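Long-range contact in putative aminooxidase (Propionibacterium acnes, PDB 2BA9), which isomerises polyunsaturated fatty acids, producing conjugated linoleic acid, probably with the help of its bound flavin-adenine dinucleotide: residues A113-Y125 with F148-W161. Sequence-based numbering, arbitrary orientation.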
loop_
_atom_site.group_PDB
_atom_site.type_symbol
_atom_site.label_atom_id
_atom_site.label_comp_id
_atom_site.label_asym_id
_atom_site.label_seq_id
_atom_site.Cartn_x
_atom_site.Cartn_y
_atom_site.Cartn_z
ATOM N N ALA A 113 5.478 -6.655 -25.806
ATOM C CA ALA A 113 5.468 -7.363 -24.529
ATOM C C ALA A 113 4.166 -7.125 -23.747
ATOM O O ALA A 113 3.570 -8.070 -23.220
ATOM C CB ALA A 113 6.688 -6.948 -23.679
ATOM N N VAL A 114 3.739 -5.866 -23.673
ATOM C CA VAL A 114 2.532 -5.490 -22.937
ATOM C C VAL A 114 1.280 -6.183 -23.490
ATOM O O VAL A 114 0.432 -6.645 -22.714
ATOM C CB VAL A 114 2.320 -3.961 -22.974
ATOM C CG1 VAL A 114 0.895 -3.589 -22.516
ATOM C CG2 VAL A 114 3.387 -3.261 -22.136
ATOM N N GLN A 115 1.171 -6.237 -24.820
ATOM C CA GLN A 115 0.074 -6.946 -25.502
ATOM C C GLN A 115 0.142 -8.469 -25.269
ATOM O O GLN A 115 -0.879 -9.119 -24.992
ATOM C CB GLN A 115 0.112 -6.630 -27.008
ATOM C CG GLN A 115 -0.761 -7.539 -27.931
ATOM C CD GLN A 115 -2.229 -7.111 -28.087
ATOM O OE1 GLN A 115 -3.046 -7.899 -28.605
ATOM N NE2 GLN A 115 -2.571 -5.881 -27.671
ATOM N N LYS A 116 1.338 -9.036 -25.403
ATOM C CA LYS A 116 1.519 -10.479 -25.215
ATOM C C LYS A 116 1.197 -10.854 -23.774
ATOM O O LYS A 116 0.531 -11.861 -23.517
ATOM C CB LYS A 116 2.948 -10.907 -25.564
ATOM C CG LYS A 116 3.100 -12.422 -25.790
ATOM C CD LYS A 116 4.560 -12.813 -26.014
ATOM C CE LYS A 116 4.904 -14.168 -25.388
ATOM N NZ LYS A 116 6.347 -14.543 -25.609
ATOM N N LEU A 117 1.663 -10.037 -22.834
ATOM C CA LEU A 117 1.380 -10.259 -21.418
ATOM C C LEU A 117 -0.113 -10.203 -21.173
ATOM O O LEU A 117 -0.659 -11.074 -20.503
ATOM C CB LEU A 117 2.089 -9.225 -20.534
ATOM C CG LEU A 117 1.933 -9.380 -19.012
ATOM C CD1 LEU A 117 2.409 -10.745 -18.523
ATOM C CD2 LEU A 117 2.684 -8.246 -18.283
ATOM N N GLY A 118 -0.770 -9.176 -21.705
ATOM C CA GLY A 118 -2.210 -9.029 -21.519
ATOM C C GLY A 118 -2.937 -10.305 -21.895
ATOM O O GLY A 118 -3.816 -10.759 -21.183
ATOM N N GLN A 119 -2.547 -10.904 -23.010
ATOM C CA GLN A 119 -3.242 -12.094 -23.512
ATOM C C GLN A 119 -2.957 -13.331 -22.667
ATOM O O GLN A 119 -3.848 -14.154 -22.429
ATOM C CB GLN A 119 -2.885 -12.318 -24.974
ATOM C CG GLN A 119 -3.462 -11.234 -25.872
ATOM C CD GLN A 119 -4.997 -11.248 -25.907
ATOM O OE1 GLN A 119 -5.604 -12.100 -26.573
ATOM N NE2 GLN A 119 -5.630 -10.297 -25.203
ATOM N N LEU A 120 -1.722 -13.447 -22.205
ATOM C CA LEU A 120 -1.337 -14.492 -21.260
ATOM C C LEU A 120 -2.071 -14.384 -19.924
ATOM O O LEU A 120 -2.448 -15.396 -19.354
ATOM C CB LEU A 120 0.162 -14.438 -20.992
ATOM C CG LEU A 120 1.092 -14.929 -22.089
ATOM C CD1 LEU A 120 2.484 -14.348 -21.827
ATOM C CD2 LEU A 120 1.127 -16.451 -22.127
ATOM N N LEU A 121 -2.253 -13.165 -19.422
ATOM C CA LEU A 121 -2.954 -12.957 -18.153
ATOM C C LEU A 121 -4.423 -13.394 -18.244
ATOM O O LEU A 121 -5.015 -13.839 -17.254
ATOM C CB LEU A 121 -2.869 -11.489 -17.726
ATOM C CG LEU A 121 -1.501 -10.999 -17.233
ATOM C CD1 LEU A 121 -1.546 -9.514 -16.865
ATOM C CD2 LEU A 121 -1.040 -11.859 -16.048
ATOM N N ALA A 122 -4.999 -13.263 -19.436
ATOM C CA ALA A 122 -6.425 -13.538 -19.655
ATOM C C ALA A 122 -6.684 -15.038 -19.765
ATOM O O ALA A 122 -7.790 -15.489 -19.524
ATOM C CB ALA A 122 -6.910 -12.821 -20.909
ATOM N N THR A 123 -5.647 -15.800 -20.094
ATOM C CA THR A 123 -5.756 -17.222 -20.358
ATOM C C THR A 123 -4.862 -18.085 -19.438
ATOM O O THR A 123 -5.327 -18.629 -18.431
ATOM C CB THR A 123 -5.415 -17.476 -21.829
ATOM O OG1 THR A 123 -4.149 -16.869 -22.135
ATOM C CG2 THR A 123 -6.503 -16.876 -22.729
ATOM N N LYS A 124 -3.582 -18.196 -19.796
ATOM C CA LYS A 124 -2.611 -19.024 -19.076
ATOM C C LYS A 124 -2.601 -18.776 -17.563
ATOM O O LYS A 124 -2.437 -19.720 -16.793
ATOM C CB LYS A 124 -1.215 -18.785 -19.655
ATOM C CG LYS A 124 -0.108 -19.627 -19.040
ATOM C CD LYS A 124 1.222 -19.351 -19.734
ATOM C CE LYS A 124 2.406 -20.003 -19.026
ATOM N NZ LYS A 124 3.733 -19.472 -19.540
ATOM N N TYR A 125 -2.778 -17.515 -17.152
ATOM C CA TYR A 125 -2.731 -17.116 -15.734
ATOM C C TYR A 125 -4.052 -16.596 -15.188
ATOM O O TYR A 125 -4.065 -15.831 -14.221
ATOM C CB TYR A 125 -1.664 -16.029 -15.521
ATOM C CG TYR A 125 -0.281 -16.473 -15.925
ATOM C CD1 TYR A 125 0.340 -17.525 -15.268
ATOM C CD2 TYR A 125 0.404 -15.837 -16.952
ATOM C CE1 TYR A 125 1.608 -17.948 -15.630
ATOM C CE2 TYR A 125 1.672 -16.250 -17.334
ATOM C CZ TYR A 125 2.271 -17.309 -16.672
ATOM O OH TYR A 125 3.537 -17.715 -17.029
ATOM N N PHE A 148 9.436 -13.841 -13.928
ATOM C CA PHE A 148 8.122 -14.127 -14.510
ATOM C C PHE A 148 8.029 -13.641 -15.965
ATOM O O PHE A 148 7.640 -14.398 -16.856
ATOM C CB PHE A 148 7.023 -13.494 -13.637
ATOM C CG PHE A 148 5.672 -13.416 -14.304
ATOM C CD1 PHE A 148 4.819 -14.506 -14.306
ATOM C CD2 PHE A 148 5.266 -12.250 -14.941
ATOM C CE1 PHE A 148 3.563 -14.441 -14.930
ATOM C CE2 PHE A 148 4.015 -12.169 -15.560
ATOM C CZ PHE A 148 3.161 -13.272 -15.550
ATOM N N LEU A 149 8.388 -12.374 -16.194
ATOM C CA LEU A 149 8.388 -11.794 -17.545
ATOM C C LEU A 149 9.340 -12.529 -18.500
ATOM O O LEU A 149 8.968 -12.873 -19.638
ATOM C CB LEU A 149 8.740 -10.295 -17.487
ATOM C CG LEU A 149 7.710 -9.336 -16.879
ATOM C CD1 LEU A 149 8.149 -7.861 -16.986
ATOM C CD2 LEU A 149 6.330 -9.517 -17.499
ATOM N N ALA A 150 10.567 -12.779 -18.032
ATOM C CA ALA A 150 11.578 -13.491 -18.809
ATOM C C ALA A 150 11.102 -14.858 -19.295
ATOM O O ALA A 150 11.333 -15.244 -20.429
ATOM C CB ALA A 150 12.874 -13.640 -18.000
ATOM N N LEU A 151 10.414 -15.581 -18.432
ATOM C CA LEU A 151 9.898 -16.900 -18.776
ATOM C C LEU A 151 8.914 -16.832 -19.950
ATOM O O LEU A 151 8.780 -17.786 -20.721
ATOM C CB LEU A 151 9.199 -17.487 -17.551
ATOM C CG LEU A 151 8.831 -18.955 -17.557
ATOM C CD1 LEU A 151 10.072 -19.831 -17.604
ATOM C CD2 LEU A 151 8.007 -19.234 -16.324
ATOM N N ASN A 152 8.238 -15.691 -20.081
ATOM C CA ASN A 152 7.228 -15.499 -21.114
ATOM C C ASN A 152 7.706 -14.609 -22.263
ATOM O O ASN A 152 6.908 -14.179 -23.080
ATOM C CB ASN A 152 5.965 -14.922 -20.463
ATOM C CG ASN A 152 5.244 -15.944 -19.598
ATOM O OD1 ASN A 152 4.710 -16.935 -20.110
ATOM N ND2 ASN A 152 5.220 -15.712 -18.282
ATOM N N GLY A 153 9.006 -14.346 -22.339
ATOM C CA GLY A 153 9.555 -13.409 -23.329
ATOM C C GLY A 153 8.951 -11.999 -23.320
ATOM O O GLY A 153 8.814 -11.388 -24.368
ATOM N N CYS A 154 8.576 -11.490 -22.148
ATOM C CA CYS A 154 7.857 -10.223 -22.039
ATOM C C CYS A 154 8.621 -9.175 -21.218
ATOM O O CYS A 154 8.009 -8.271 -20.661
ATOM C CB CYS A 154 6.480 -10.447 -21.386
ATOM S SG CYS A 154 5.268 -11.239 -22.417
ATOM N N GLU A 155 9.945 -9.306 -21.153
ATOM C CA GLU A 155 10.796 -8.427 -20.341
ATOM C C GLU A 155 10.513 -6.927 -20.528
ATOM O O GLU A 155 10.499 -6.168 -19.558
ATOM C CB GLU A 155 12.283 -8.689 -20.646
ATOM C CG GLU A 155 12.819 -10.015 -20.118
ATOM C CD GLU A 155 12.771 -11.149 -21.153
ATOM O OE1 GLU A 155 11.841 -11.171 -22.012
ATOM O OE2 GLU A 155 13.676 -12.010 -21.095
ATOM N N ALA A 156 10.309 -6.508 -21.774
ATOM C CA ALA A 156 10.026 -5.099 -22.111
ATOM C C ALA A 156 8.750 -4.540 -21.447
ATOM O O ALA A 156 8.591 -3.325 -21.312
ATOM C CB ALA A 156 9.949 -4.931 -23.627
ATOM N N ALA A 157 7.851 -5.413 -21.013
ATOM C CA ALA A 157 6.650 -4.967 -20.294
ATOM C C ALA A 157 6.953 -4.142 -19.027
ATOM O O ALA A 157 6.144 -3.292 -18.617
ATOM C CB ALA A 157 5.759 -6.164 -19.948
ATOM N N ARG A 158 8.115 -4.399 -18.425
ATOM C CA ARG A 158 8.538 -3.761 -17.173
ATOM C C ARG A 158 8.641 -2.244 -17.272
ATOM O O ARG A 158 8.454 -1.557 -16.275
ATOM C CB ARG A 158 9.898 -4.318 -16.711
ATOM C CG ARG A 158 11.084 -3.718 -17.461
ATOM C CD ARG A 158 12.386 -4.502 -17.252
ATOM N NE ARG A 158 12.716 -4.826 -15.856
ATOM C CZ ARG A 158 13.168 -3.957 -14.950
ATOM N NH1 ARG A 158 13.305 -2.676 -15.245
ATOM N NH2 ARG A 158 13.471 -4.364 -13.717
ATOM N N ASP A 159 8.980 -1.722 -18.446
ATOM C CA ASP A 159 9.057 -0.272 -18.649
ATOM C C ASP A 159 7.728 0.423 -18.359
ATOM O O ASP A 159 7.708 1.543 -17.865
ATOM C CB ASP A 159 9.484 0.049 -20.087
ATOM C CG ASP A 159 10.957 -0.218 -20.340
ATOM O OD1 ASP A 159 11.572 -1.070 -19.652
ATOM O OD2 ASP A 159 11.501 0.445 -21.236
ATOM N N LEU A 160 6.622 -0.233 -18.687
ATOM C CA LEU A 160 5.285 0.300 -18.379
ATOM C C LEU A 160 4.915 0.065 -16.909
ATOM O O LEU A 160 4.512 0.979 -16.216
ATOM C CB LEU A 160 4.212 -0.339 -19.274
ATOM C CG LEU A 160 2.809 0.283 -19.169
ATOM C CD1 LEU A 160 2.758 1.621 -19.863
ATOM C CD2 LEU A 160 1.755 -0.622 -19.740
ATOM N N TRP A 161 5.082 -1.167 -16.451
ATOM C CA TRP A 161 4.658 -1.586 -15.102
ATOM C C TRP A 161 5.445 -0.941 -13.961
ATOM O O TRP A 161 4.937 -0.799 -12.855
ATOM C CB TRP A 161 4.753 -3.116 -14.980
ATOM C CG TRP A 161 3.432 -3.809 -15.008
ATOM C CD1 TRP A 161 2.695 -4.189 -13.936
ATOM C CD2 TRP A 161 2.701 -4.222 -16.168
ATOM N NE1 TRP A 161 1.545 -4.805 -14.344
ATOM C CE2 TRP A 161 1.519 -4.837 -15.715
ATOM C CE3 TRP A 161 2.924 -4.119 -17.546
ATOM C CZ2 TRP A 161 0.568 -5.364 -16.589
ATOM C CZ3 TRP A 161 1.979 -4.634 -18.412
ATOM C CH2 TRP A 161 0.809 -5.243 -17.931
#
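The phenol oxygen of Tyr-125 is gripped by three groups: Asn-152 ND2 comes to Tyr-125 OH at 2.9 Å from the edge of the ring, the oxygen in turn lying close to the amide plane, Lys-124 NZ donates to it, and Asp-140 is a further hydrogen-bond partner. The two planes stand nearly perpendicular, at 85°. Lys-124 NZ also takes an in-plane lone pair of Asn-152 OD1, at 2.8 Å, while a second amide N-H goes to Phe-148 O, so both ends of the buried amide are held and its rotation is fixed. The backbone of the same asparagine is used too: Lys-116 NZ comes to Asn-152 O at 2.6 Å from above the carbonyl plane, its chain bending at chi3 (144°) on the way. Beside this polar cluster, Phe-148 CE1 lies over one face of Tyr-125, the rings oblique at 53°. Leu-117 divides its branches, CD1 against Phe-148 CE2 (3.7 Å) and CD2 over the face of the Trp-161 six-membered ring, a CH-pi contact. At the far end Ala-113 CB packs against Ala-157 N at 3.3 Å. Asn-152 directly precedes Gly-153, C-prime residue of the Schellman motif (Cys-154 N to Leu-149 O, Gly-153 N to Ala-150 O) ending helix 145-151; helix 106-122 packs across that turn.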